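Local coordinates for austinol synthesis protein H (Emericella nidulans FGSC A4, PDB 5X9K), which is a homodimeric isomerase of the Trt14 family, serving the biosynthesis of the fungal meroterpenoids austinol and dehydroaustinol, at residues A[43-48]-A[79-84]; A[84-89]-A[118-123]; A[111-116]-A[128-133]; A[124-129]-A[147-152]. All coordinates share one frame; numbering follows the deposited sequence.

Interaction 1 of 4, residues A[43-48]-A[79-84]; sequences LDVESV and DFQGLK
Leu43 opens the contact with one branch, CD2, laid against the backbone of Leu83. CD2 comes within 3.3 Å of Leu83 O and also touches Leu83 CB. The carbonyl of Leu43 meets the aliphatic part of Lys84, with Leu43 O 3.2 Å from Lys84 CG. Asp44 turns its carboxylate back on its own segment. Its OD1 accepts from Ser47 N at 2.9 Å, which makes an Asx motif, and its OD2 takes the hydroxyl of Ser47 through the syn lone pair. The two bonds tie the carboxylate to the start of the short helix 46-49. Val45 occupies the N-cap position there. Its two methyls lie against the side of helix 73-86. CG1, anti to the backbone N (chi1 -175°), meets Gln81 CG and Phe80 CB. CG2 faces Lys84, 3.7 Å from its CD. A water also joins the two backbones. Val45 N donates to it at 2.8 Å, and it donates to Phe80 O at 2.7 Å. Phe80 O also accepts from Lys84 N within its helix. Glu46 reaches the same helix beyond the segment, in a salt bridge with Lys77. Val48 sends CG1 over one face of the Phe80 ring, a CH-pi contact 4.0 Å from CG1 to the ring centroid and 29° off the normal. The methyl sits off centre, closest to Phe80 CE1.

Interaction 2 of 4, residues A[84-89]-A[118-123]; sequences KDFFYN and DSLVGR
The Phe87 ring carries Ser119 CB over one face, 3.9 Å from that atom to the ring centroid and 25° off the normal. Trp156 of helix 150-167 also meets this ring. The Tyr88 ring offers its edge to a carbonyl, with CE2 3.6 Å from Ser119 O. The Asn89 amide stands nearly upright to the Asp118 carboxylate, their planes 85° apart. Its ND2 donates to Asp118 OD2 at 3.0 Å, within the amide plane but on the anti side of the oxygen. The other carboxylate oxygen, OD1, is met from above its plane by Arg123 NH1 in a salt bridge. Asp118 is thus gripped from two strands. Phe86 CD1 touches Leu120 CD2. The backbones are linked by Leu120 N to Phe86 O at 2.9 Å and by Tyr88 N to Asp118 O at 2.8 Å. A weak bond from Asn89 N reaches the same Asp118 O. Ser119 OG accepts from Val121 N as an ST turn and donates to Gly122 O. Tyr88 and Asn89 together face Asp118. This is a classic beta bulge, set where helix 73-86 runs into strand 87-94 beside the type I turn of the 108-119/122-134 hairpin.

Interaction 3 of 4, residues A[111-116]-A[128-133]; sequences LHIEGK and YVYILQ
Leu111 and Tyr130 form a hydrogen-bonded antiparallel pair, as do Ile113 and Tyr128. Each pair exchanges two backbone bonds, such as Leu111 N to Tyr130 O at 2.9 Å and Ile113 N to Tyr128 O at 2.8 Å. His112 and Val129 make the non-hydrogen-bonded pair between them. The strand directions are 131° apart, so this part of the hairpin is strongly twisted. Ile113 touches two tyrosine rings with different branches. Its CG1 lies over one face of Tyr130, 4.1 Å from Tyr130 CG. Its CG2, anti to the backbone N, goes to Tyr128 instead and meets CD2 at 3.8 Å. The Tyr128 ring also runs past the backbone of Gly115, with CE2 near Gly115 N. His112 turns its ring edge to a carbonyl, with CD2 3.4 Å from Tyr128 O in the ring plane. Its NE2 is bonded to Glu127, and Phe61 and Phe145 of the second subunit meet the ring edge-to-face. The face bearing Leu111, Ile113 and Leu132 rests on helix 26-38 through Val37, Ala33 and Phe36. Strand 87-94 flanks the hairpin beside 108-119, and strand 141-148 beside 122-134.

Interaction 4 of 4, residues A[124-129]-A[147-152]; sequences FETEYV and FADSAT
Thr126 and Thr152 cross obliquely, their OG1 atoms 2.6 Å apart. Thr152 OG1 donates to Asp149 OD2, also at 2.6 Å. It comes from above the carboxylate, 78° out of the plane. Asp149 CG is anti to the backbone N (chi1 170°), and this carries the carboxylate past Thr126, the two side chains running in opposite directions. A water held by Thr126 OG1 accepts from Asp149 N at 3.1 Å. The same N makes a weak bond to Glu127 O. Asp149 is the N-cap residue of helix 150-167, so the helix start is fastened to strand 122-134 where the hairpin partner 141-148 ends. Glu127 brings its carboxylate beside that of Asp149, the planes 83° apart. A second water donates to both, 2.6 Å from Glu127 OE2 and 2.8 Å from Asp149 OD2. Both acids also reach the second subunit. Glu127 OE2 bonds to Ser63 N of that subunit, and Asp149 OD1 to its Ser64 and Ser150 hydroxyls. The cluster therefore belongs to the dimer interface. Farther along, the backbones pair as antiparallel strands. Val129 N donates to Phe147 O at 3.0 Å, and Phe147 N returns a bond to Val129 O. Val129 and Phe147 touch through their CB atoms, and each packs on the other's counterpart in the second subunit. Tyr128 lays CD1 near Ala148 CB. At the helix side, Phe124 points its ring edge at a carbonyl, with CE1 3.5 Å from Thr152 O.

From the N terminus, interaction 1 closes first, where helix 73-86 comes back to the loop and short helix at 43-48. Interaction 2 starts on the last turn of that helix, shares Lys84, and ties the start of strand 87-94 to the hairpin turn at 118-123. Leu43 packs against Asn89 where the two meet. Interaction 3 crosses interaction 2: 111-116 falls inside the loop that interaction 2 closes, and 128-133 lies beyond it. Both use the same hairpin. Interaction 4 overlaps interaction 3 at Tyr128 and Val129, carrying strand 122-134 across to 141-148 and helix 150-167. His112 joins the two through Glu127. Interactions 3 and 4 both face the second subunit.

Interaction 1 of 4, residues A[43-48]-A[79-84]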
# COMPACT_ATOMS: atom_id res chain seq x y z
N LEU A 43 -5.84 -2.33 -22.13
CA LEU A 43 -4.56 -1.89 -22.70
C LEU A 43 -4.77 -0.90 -23.83
O LEU A 43 -4.10 -0.95 -24.86
CB LEU A 43 -3.74 -3.10 -23.16
CG LEU A 43 -3.21 -3.90 -21.98
CD1 LEU A 43 -2.59 -5.22 -22.42
CD2 LEU A 43 -2.20 -3.05 -21.22
N ASP A 44 -5.72 0.03 -23.63
CA ASP A 44 -6.12 0.97 -24.67
C ASP A 44 -5.86 2.42 -24.28
O ASP A 44 -6.31 3.33 -25.00
CB ASP A 44 -7.60 0.76 -25.04
CG ASP A 44 -8.57 1.23 -23.94
OD1 ASP A 44 -8.13 1.80 -22.92
OD2 ASP A 44 -9.80 1.01 -24.11
N VAL A 45 -5.18 2.65 -23.15
CA VAL A 45 -4.80 3.97 -22.63
C VAL A 45 -6.01 4.74 -22.10
O VAL A 45 -6.04 5.16 -20.94
CB VAL A 45 -4.08 4.82 -23.69
CG1 VAL A 45 -3.61 6.12 -23.08
CG2 VAL A 45 -2.90 4.05 -24.30
N GLU A 46 -7.02 4.94 -22.96
CA GLU A 46 -8.04 5.93 -22.66
C GLU A 46 -9.13 5.43 -21.72
O GLU A 46 -9.77 6.23 -21.04
CB GLU A 46 -8.67 6.40 -23.97
CG GLU A 46 -7.70 6.99 -24.97
CD GLU A 46 -7.15 8.33 -24.53
OE1 GLU A 46 -7.67 8.91 -23.55
OE2 GLU A 46 -6.17 8.79 -25.16
N SER A 47 -9.40 4.12 -21.69
CA SER A 47 -10.50 3.64 -20.87
C SER A 47 -10.22 3.88 -19.39
O SER A 47 -11.15 4.20 -18.63
CB SER A 47 -10.76 2.17 -21.14
OG SER A 47 -11.47 2.02 -22.36
N VAL A 48 -8.97 3.74 -18.97
CA VAL A 48 -8.58 4.08 -17.60
C VAL A 48 -8.71 5.58 -17.37
O VAL A 48 -9.32 6.03 -16.39
CB VAL A 48 -7.15 3.60 -17.29
CG1 VAL A 48 -6.76 4.02 -15.92
CG2 VAL A 48 -7.05 2.09 -17.42
N ASP A 79 2.11 6.73 -18.41
CA ASP A 79 2.12 5.43 -17.75
C ASP A 79 1.19 4.45 -18.44
O ASP A 79 1.54 3.28 -18.65
CB ASP A 79 1.72 5.58 -16.27
CG ASP A 79 2.79 6.29 -15.43
OD1 ASP A 79 4.00 6.07 -15.68
OD2 ASP A 79 2.43 7.05 -14.51
N PHE A 80 -0.02 4.90 -18.81
CA PHE A 80 -0.94 4.00 -19.49
C PHE A 80 -0.50 3.75 -20.93
O PHE A 80 -0.78 2.68 -21.49
CB PHE A 80 -2.36 4.55 -19.40
CG PHE A 80 -2.75 4.93 -17.99
CD1 PHE A 80 -2.90 3.95 -17.02
CD2 PHE A 80 -2.93 6.25 -17.64
CE1 PHE A 80 -3.24 4.29 -15.73
CE2 PHE A 80 -3.28 6.60 -16.34
CZ PHE A 80 -3.43 5.62 -15.39
N GLN A 81 0.21 4.70 -21.54
CA GLN A 81 0.79 4.45 -22.84
C GLN A 81 1.81 3.32 -22.77
O GLN A 81 1.87 2.47 -23.66
CB GLN A 81 1.44 5.73 -23.39
CG GLN A 81 0.42 6.80 -23.73
CD GLN A 81 1.06 8.10 -24.19
OE1 GLN A 81 2.27 8.30 -24.05
NE2 GLN A 81 0.24 8.99 -24.74
N GLY A 82 2.58 3.27 -21.68
CA GLY A 82 3.56 2.20 -21.53
C GLY A 82 2.92 0.85 -21.32
O GLY A 82 3.38 -0.16 -21.86
N LEU A 83 1.84 0.79 -20.52
CA LEU A 83 1.10 -0.46 -20.37
C LEU A 83 0.72 -1.02 -21.73
O LEU A 83 0.94 -2.21 -22.01
CB LEU A 83 -0.16 -0.24 -19.53
CG LEU A 83 -0.12 -0.44 -18.01
CD1 LEU A 83 -1.52 -0.22 -17.44
CD2 LEU A 83 0.39 -1.82 -17.66
N LYS A 84 0.17 -0.18 -22.60
CA LYS A 84 -0.23 -0.62 -23.93
C LYS A 84 0.97 -1.13 -24.72
O LYS A 84 0.92 -2.22 -25.31
CB LYS A 84 -0.92 0.53 -24.66
CG LYS A 84 -1.37 0.17 -26.06
CD LYS A 84 -2.25 1.26 -26.63
CE LYS A 84 -2.45 1.07 -28.13
NZ LYS A 84 -1.19 1.41 -28.86
O HOH W 1 -3.16 1.45 -21.57

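Interaction 2 of 4, residues A[84-89]-A[118-123]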
# COMPACT_ATOMS: atom_id res chain seq x y z
N LYS A 84 0.17 -0.18 -22.60
CA LYS A 84 -0.23 -0.62 -23.93
C LYS A 84 0.97 -1.13 -24.72
O LYS A 84 0.92 -2.22 -25.31
CB LYS A 84 -0.92 0.53 -24.66
CG LYS A 84 -1.37 0.17 -26.06
CD LYS A 84 -2.25 1.26 -26.63
CE LYS A 84 -2.45 1.07 -28.13
NZ LYS A 84 -1.19 1.41 -28.86
N ASP A 85 2.06 -0.38 -24.72
CA ASP A 85 3.17 -0.67 -25.62
C ASP A 85 3.94 -1.92 -25.22
O ASP A 85 4.51 -2.59 -26.08
CB ASP A 85 4.12 0.53 -25.70
CG ASP A 85 3.49 1.73 -26.38
OD1 ASP A 85 2.63 1.53 -27.27
OD2 ASP A 85 3.85 2.87 -26.03
N PHE A 86 3.96 -2.26 -23.93
CA PHE A 86 4.87 -3.28 -23.43
C PHE A 86 4.19 -4.58 -23.01
O PHE A 86 4.88 -5.52 -22.63
CB PHE A 86 5.67 -2.73 -22.25
CG PHE A 86 6.51 -1.51 -22.59
CD1 PHE A 86 7.04 -1.34 -23.85
CD2 PHE A 86 6.76 -0.54 -21.63
CE1 PHE A 86 7.80 -0.23 -24.16
CE2 PHE A 86 7.52 0.58 -21.93
CZ PHE A 86 8.04 0.73 -23.19
N PHE A 87 2.86 -4.67 -23.08
CA PHE A 87 2.15 -5.85 -22.62
C PHE A 87 1.33 -6.48 -23.75
O PHE A 87 0.62 -5.77 -24.47
CB PHE A 87 1.24 -5.52 -21.44
CG PHE A 87 1.98 -5.38 -20.14
CD1 PHE A 87 2.19 -6.50 -19.34
CD2 PHE A 87 2.50 -4.17 -19.74
CE1 PHE A 87 2.88 -6.40 -18.15
CE2 PHE A 87 3.21 -4.06 -18.54
CZ PHE A 87 3.39 -5.17 -17.75
N TYR A 88 1.43 -7.80 -23.88
CA TYR A 88 0.49 -8.54 -24.72
C TYR A 88 -0.87 -8.66 -24.04
O TYR A 88 -1.91 -8.57 -24.69
CB TYR A 88 1.02 -9.94 -25.03
CG TYR A 88 2.38 -9.95 -25.68
CD1 TYR A 88 2.53 -9.67 -27.03
CD2 TYR A 88 3.52 -10.26 -24.94
CE1 TYR A 88 3.78 -9.69 -27.63
CE2 TYR A 88 4.77 -10.28 -25.53
CZ TYR A 88 4.90 -9.99 -26.87
OH TYR A 88 6.14 -10.01 -27.47
N ASN A 89 -0.87 -8.90 -22.73
CA ASN A 89 -2.10 -8.88 -21.95
C ASN A 89 -1.75 -8.46 -20.54
O ASN A 89 -0.59 -8.56 -20.11
CB ASN A 89 -2.80 -10.24 -21.96
CG ASN A 89 -1.92 -11.35 -21.42
OD1 ASN A 89 -1.74 -11.47 -20.20
ND2 ASN A 89 -1.34 -12.14 -22.32
N ASP A 118 1.48 -10.74 -19.51
CA ASP A 118 2.57 -11.22 -20.35
C ASP A 118 3.16 -10.02 -21.07
O ASP A 118 2.46 -9.35 -21.85
CB ASP A 118 2.06 -12.27 -21.34
CG ASP A 118 1.61 -13.54 -20.64
OD1 ASP A 118 2.31 -14.02 -19.71
OD2 ASP A 118 0.54 -14.06 -20.99
N SER A 119 4.43 -9.73 -20.82
CA SER A 119 5.02 -8.52 -21.36
C SER A 119 6.15 -8.86 -22.32
O SER A 119 6.61 -10.00 -22.42
CB SER A 119 5.55 -7.60 -20.25
OG SER A 119 6.84 -8.01 -19.85
N LEU A 120 6.58 -7.81 -23.02
CA LEU A 120 7.73 -7.81 -23.91
C LEU A 120 8.92 -8.56 -23.32
O LEU A 120 9.66 -9.23 -24.05
CB LEU A 120 8.11 -6.36 -24.21
CG LEU A 120 8.98 -5.99 -25.39
CD1 LEU A 120 8.49 -6.69 -26.65
CD2 LEU A 120 8.94 -4.48 -25.57
N VAL A 121 9.12 -8.45 -22.01
CA VAL A 121 10.28 -9.04 -21.34
C VAL A 121 9.82 -10.14 -20.39
O VAL A 121 10.46 -10.40 -19.37
CB VAL A 121 11.11 -7.98 -20.60
CG1 VAL A 121 11.69 -6.98 -21.58
CG2 VAL A 121 10.27 -7.26 -19.55
N GLY A 122 8.72 -10.80 -20.73
CA GLY A 122 8.31 -11.97 -19.99
C GLY A 122 7.21 -11.68 -18.99
O GLY A 122 6.54 -10.65 -19.03
N ARG A 123 7.04 -12.62 -18.07
CA ARG A 123 5.95 -12.57 -17.11
C ARG A 123 6.15 -11.43 -16.11
O ARG A 123 7.25 -11.22 -15.59
CB ARG A 123 5.86 -13.91 -16.37
CG ARG A 123 4.63 -14.09 -15.54
CD ARG A 123 3.41 -14.28 -16.42
NE ARG A 123 2.22 -14.43 -15.59
CZ ARG A 123 0.98 -14.26 -16.02
NH1 ARG A 123 0.74 -13.92 -17.28
NH2 ARG A 123 -0.02 -14.41 -15.17

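Interaction 3 of 4, residues A[111-116]-A[128-133]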
# COMPACT_ATOMS: atom_id res chain seq x y z
N LEU A 111 -8.35 -1.41 -1.80
CA LEU A 111 -8.27 -2.71 -2.45
C LEU A 111 -6.85 -3.24 -2.41
O LEU A 111 -5.91 -2.50 -2.69
CB LEU A 111 -8.72 -2.63 -3.91
CG LEU A 111 -10.16 -2.18 -4.15
CD1 LEU A 111 -10.37 -1.87 -5.62
CD2 LEU A 111 -11.11 -3.28 -3.70
N HIS A 112 -6.71 -4.52 -2.08
CA HIS A 112 -5.45 -5.22 -2.25
C HIS A 112 -5.47 -5.86 -3.64
O HIS A 112 -6.22 -6.81 -3.89
CB HIS A 112 -5.26 -6.25 -1.13
CG HIS A 112 -3.92 -6.90 -1.13
ND1 HIS A 112 -3.63 -7.98 -0.32
CD2 HIS A 112 -2.80 -6.62 -1.82
CE1 HIS A 112 -2.38 -8.35 -0.54
NE2 HIS A 112 -1.85 -7.54 -1.44
N ILE A 113 -4.65 -5.32 -4.55
CA ILE A 113 -4.71 -5.61 -5.98
C ILE A 113 -3.51 -6.45 -6.40
O ILE A 113 -2.38 -6.20 -5.96
CB ILE A 113 -4.73 -4.30 -6.78
CG1 ILE A 113 -6.00 -3.51 -6.47
CG2 ILE A 113 -4.57 -4.56 -8.29
CD1 ILE A 113 -7.19 -4.07 -7.14
N GLU A 114 -3.75 -7.40 -7.31
CA GLU A 114 -2.70 -8.11 -8.03
C GLU A 114 -2.74 -7.70 -9.50
O GLU A 114 -3.81 -7.68 -10.11
CB GLU A 114 -2.91 -9.62 -7.92
CG GLU A 114 -2.62 -10.20 -6.55
CD GLU A 114 -2.91 -11.68 -6.49
OE1 GLU A 114 -3.80 -12.14 -7.26
OE2 GLU A 114 -2.25 -12.39 -5.70
N GLY A 115 -1.57 -7.36 -10.05
CA GLY A 115 -1.42 -7.13 -11.48
C GLY A 115 -0.56 -8.22 -12.09
O GLY A 115 0.51 -8.53 -11.57
N LYS A 116 -1.05 -8.83 -13.17
CA LYS A 116 -0.34 -9.91 -13.84
C LYS A 116 -0.53 -9.78 -15.34
O LYS A 116 -1.62 -9.46 -15.81
CB LYS A 116 -0.83 -11.30 -13.38
CG LYS A 116 -0.87 -11.48 -11.86
CD LYS A 116 -1.44 -12.84 -11.47
CE LYS A 116 -1.41 -13.02 -9.95
NZ LYS A 116 -1.96 -14.33 -9.55
N TYR A 128 -0.40 -4.33 -5.29
CA TYR A 128 -0.54 -2.96 -4.83
C TYR A 128 -1.61 -2.90 -3.75
O TYR A 128 -2.45 -3.79 -3.63
CB TYR A 128 -0.98 -1.98 -5.93
CG TYR A 128 -0.50 -2.24 -7.33
CD1 TYR A 128 0.46 -1.40 -7.93
CD2 TYR A 128 -1.03 -3.28 -8.09
CE1 TYR A 128 0.88 -1.62 -9.22
CE2 TYR A 128 -0.61 -3.50 -9.37
CZ TYR A 128 0.34 -2.67 -9.93
OH TYR A 128 0.73 -2.91 -11.22
N VAL A 129 -1.59 -1.81 -3.00
CA VAL A 129 -2.78 -1.32 -2.31
C VAL A 129 -3.26 -0.10 -3.08
O VAL A 129 -2.49 0.85 -3.29
CB VAL A 129 -2.50 -0.98 -0.84
CG1 VAL A 129 -3.77 -0.45 -0.16
CG2 VAL A 129 -1.99 -2.23 -0.09
N TYR A 130 -4.50 -0.14 -3.55
CA TYR A 130 -5.13 1.03 -4.13
C TYR A 130 -6.05 1.64 -3.09
O TYR A 130 -6.80 0.92 -2.43
CB TYR A 130 -5.96 0.67 -5.37
CG TYR A 130 -5.20 0.52 -6.68
CD1 TYR A 130 -3.81 0.54 -6.73
CD2 TYR A 130 -5.90 0.38 -7.88
CE1 TYR A 130 -3.14 0.42 -7.95
CE2 TYR A 130 -5.26 0.25 -9.07
CZ TYR A 130 -3.89 0.27 -9.12
OH TYR A 130 -3.27 0.15 -10.33
N ILE A 131 -6.01 2.96 -2.96
CA ILE A 131 -7.06 3.69 -2.24
C ILE A 131 -7.71 4.64 -3.23
O ILE A 131 -7.08 5.62 -3.67
CB ILE A 131 -6.52 4.46 -1.02
CG1 ILE A 131 -5.88 3.49 -0.02
CG2 ILE A 131 -7.65 5.23 -0.36
CD1 ILE A 131 -5.18 4.17 1.14
N LEU A 132 -8.97 4.38 -3.58
CA LEU A 132 -9.67 5.14 -4.61
C LEU A 132 -10.74 6.00 -3.96
O LEU A 132 -11.62 5.46 -3.26
CB LEU A 132 -10.29 4.20 -5.65
CG LEU A 132 -9.30 3.19 -6.25
CD1 LEU A 132 -9.99 2.26 -7.23
CD2 LEU A 132 -8.15 3.91 -6.93
N GLN A 133 -10.66 7.31 -4.18
CA GLN A 133 -11.70 8.25 -3.76
C GLN A 133 -12.58 8.56 -4.96
O GLN A 133 -12.08 9.02 -6.00
CB GLN A 133 -11.09 9.55 -3.22
CG GLN A 133 -12.11 10.56 -2.62
CD GLN A 133 -11.42 11.81 -2.09
OE1 GLN A 133 -10.49 11.72 -1.30
NE2 GLN A 133 -11.85 12.98 -2.55

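Interaction 4 of 4, residues A[124-129]-A[147-152]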
# COMPACT_ATOMS: atom_id res chain seq x y z
N PHE A 124 5.08 -10.69 -15.85
CA PHE A 124 5.06 -9.66 -14.81
C PHE A 124 3.94 -9.99 -13.84
O PHE A 124 2.79 -10.18 -14.26
CB PHE A 124 4.86 -8.27 -15.41
CG PHE A 124 4.92 -7.15 -14.39
CD1 PHE A 124 6.01 -7.02 -13.54
CD2 PHE A 124 3.89 -6.22 -14.31
CE1 PHE A 124 6.06 -5.99 -12.63
CE2 PHE A 124 3.93 -5.19 -13.40
CZ PHE A 124 5.01 -5.06 -12.55
N GLU A 125 4.27 -10.11 -12.56
CA GLU A 125 3.29 -10.31 -11.52
C GLU A 125 3.67 -9.43 -10.34
O GLU A 125 4.74 -9.60 -9.75
CB GLU A 125 3.20 -11.78 -11.10
CG GLU A 125 2.94 -12.72 -12.28
CD GLU A 125 2.55 -14.12 -11.84
OE1 GLU A 125 2.57 -14.40 -10.62
OE2 GLU A 125 2.24 -14.94 -12.72
N THR A 126 2.79 -8.49 -10.00
CA THR A 126 3.06 -7.54 -8.95
C THR A 126 1.79 -7.38 -8.12
O THR A 126 0.78 -8.04 -8.39
CB THR A 126 3.55 -6.21 -9.55
OG1 THR A 126 4.17 -5.41 -8.54
CG2 THR A 126 2.39 -5.45 -10.23
N GLU A 127 1.86 -6.55 -7.09
CA GLU A 127 0.67 -6.24 -6.30
C GLU A 127 0.74 -4.81 -5.80
O GLU A 127 1.78 -4.15 -5.85
CB GLU A 127 0.51 -7.20 -5.13
CG GLU A 127 1.74 -7.32 -4.28
CD GLU A 127 1.63 -8.44 -3.27
OE1 GLU A 127 0.70 -8.41 -2.44
OE2 GLU A 127 2.50 -9.35 -3.32
N TYR A 128 -0.40 -4.33 -5.29
CA TYR A 128 -0.54 -2.96 -4.83
C TYR A 128 -1.61 -2.90 -3.75
O TYR A 128 -2.45 -3.79 -3.63
CB TYR A 128 -0.98 -1.98 -5.93
CG TYR A 128 -0.50 -2.24 -7.33
CD1 TYR A 128 0.46 -1.40 -7.93
CD2 TYR A 128 -1.03 -3.28 -8.09
CE1 TYR A 128 0.88 -1.62 -9.22
CE2 TYR A 128 -0.61 -3.50 -9.37
CZ TYR A 128 0.34 -2.67 -9.93
OH TYR A 128 0.73 -2.91 -11.22
N VAL A 129 -1.59 -1.81 -3.00
CA VAL A 129 -2.78 -1.32 -2.31
C VAL A 129 -3.26 -0.10 -3.08
O VAL A 129 -2.49 0.85 -3.29
CB VAL A 129 -2.50 -0.98 -0.84
CG1 VAL A 129 -3.77 -0.45 -0.16
CG2 VAL A 129 -1.99 -2.23 -0.09
N PHE A 147 0.02 2.09 -3.61
CA PHE A 147 1.21 1.74 -2.86
C PHE A 147 1.72 0.49 -3.56
O PHE A 147 1.06 -0.56 -3.52
CB PHE A 147 0.91 1.51 -1.38
CG PHE A 147 2.15 1.42 -0.51
CD1 PHE A 147 3.01 0.35 -0.60
CD2 PHE A 147 2.42 2.42 0.43
CE1 PHE A 147 4.14 0.26 0.21
CE2 PHE A 147 3.56 2.36 1.25
CZ PHE A 147 4.41 1.26 1.13
N ALA A 148 2.86 0.62 -4.23
CA ALA A 148 3.32 -0.40 -5.15
C ALA A 148 4.25 -1.38 -4.45
O ALA A 148 4.81 -1.11 -3.38
CB ALA A 148 4.05 0.24 -6.33
N ASP A 149 4.38 -2.56 -5.06
CA ASP A 149 5.40 -3.56 -4.72
C ASP A 149 6.65 -3.17 -5.50
O ASP A 149 6.83 -3.56 -6.65
CB ASP A 149 4.88 -4.95 -5.06
CG ASP A 149 5.96 -6.03 -4.96
OD1 ASP A 149 7.01 -5.81 -4.34
OD2 ASP A 149 5.72 -7.13 -5.50
N SER A 150 7.51 -2.37 -4.88
CA SER A 150 8.64 -1.81 -5.61
C SER A 150 9.61 -2.89 -6.08
O SER A 150 10.24 -2.74 -7.14
CB SER A 150 9.37 -0.80 -4.74
OG SER A 150 8.56 0.33 -4.46
N ALA A 151 9.79 -3.96 -5.30
CA ALA A 151 10.70 -5.03 -5.70
C ALA A 151 10.36 -5.53 -7.10
O ALA A 151 11.22 -5.56 -7.99
CB ALA A 151 10.66 -6.17 -4.70
N THR A 152 9.10 -5.92 -7.34
CA THR A 152 8.79 -6.46 -8.65
C THR A 152 8.66 -5.36 -9.71
O THR A 152 9.03 -5.57 -10.87
CB THR A 152 7.52 -7.32 -8.59
OG1 THR A 152 6.47 -6.58 -7.94
CG2 THR A 152 7.79 -8.59 -7.79
O HOH W 2 3.62 -2.89 -8.01
O HOH W 3 4.78 -9.55 -4.46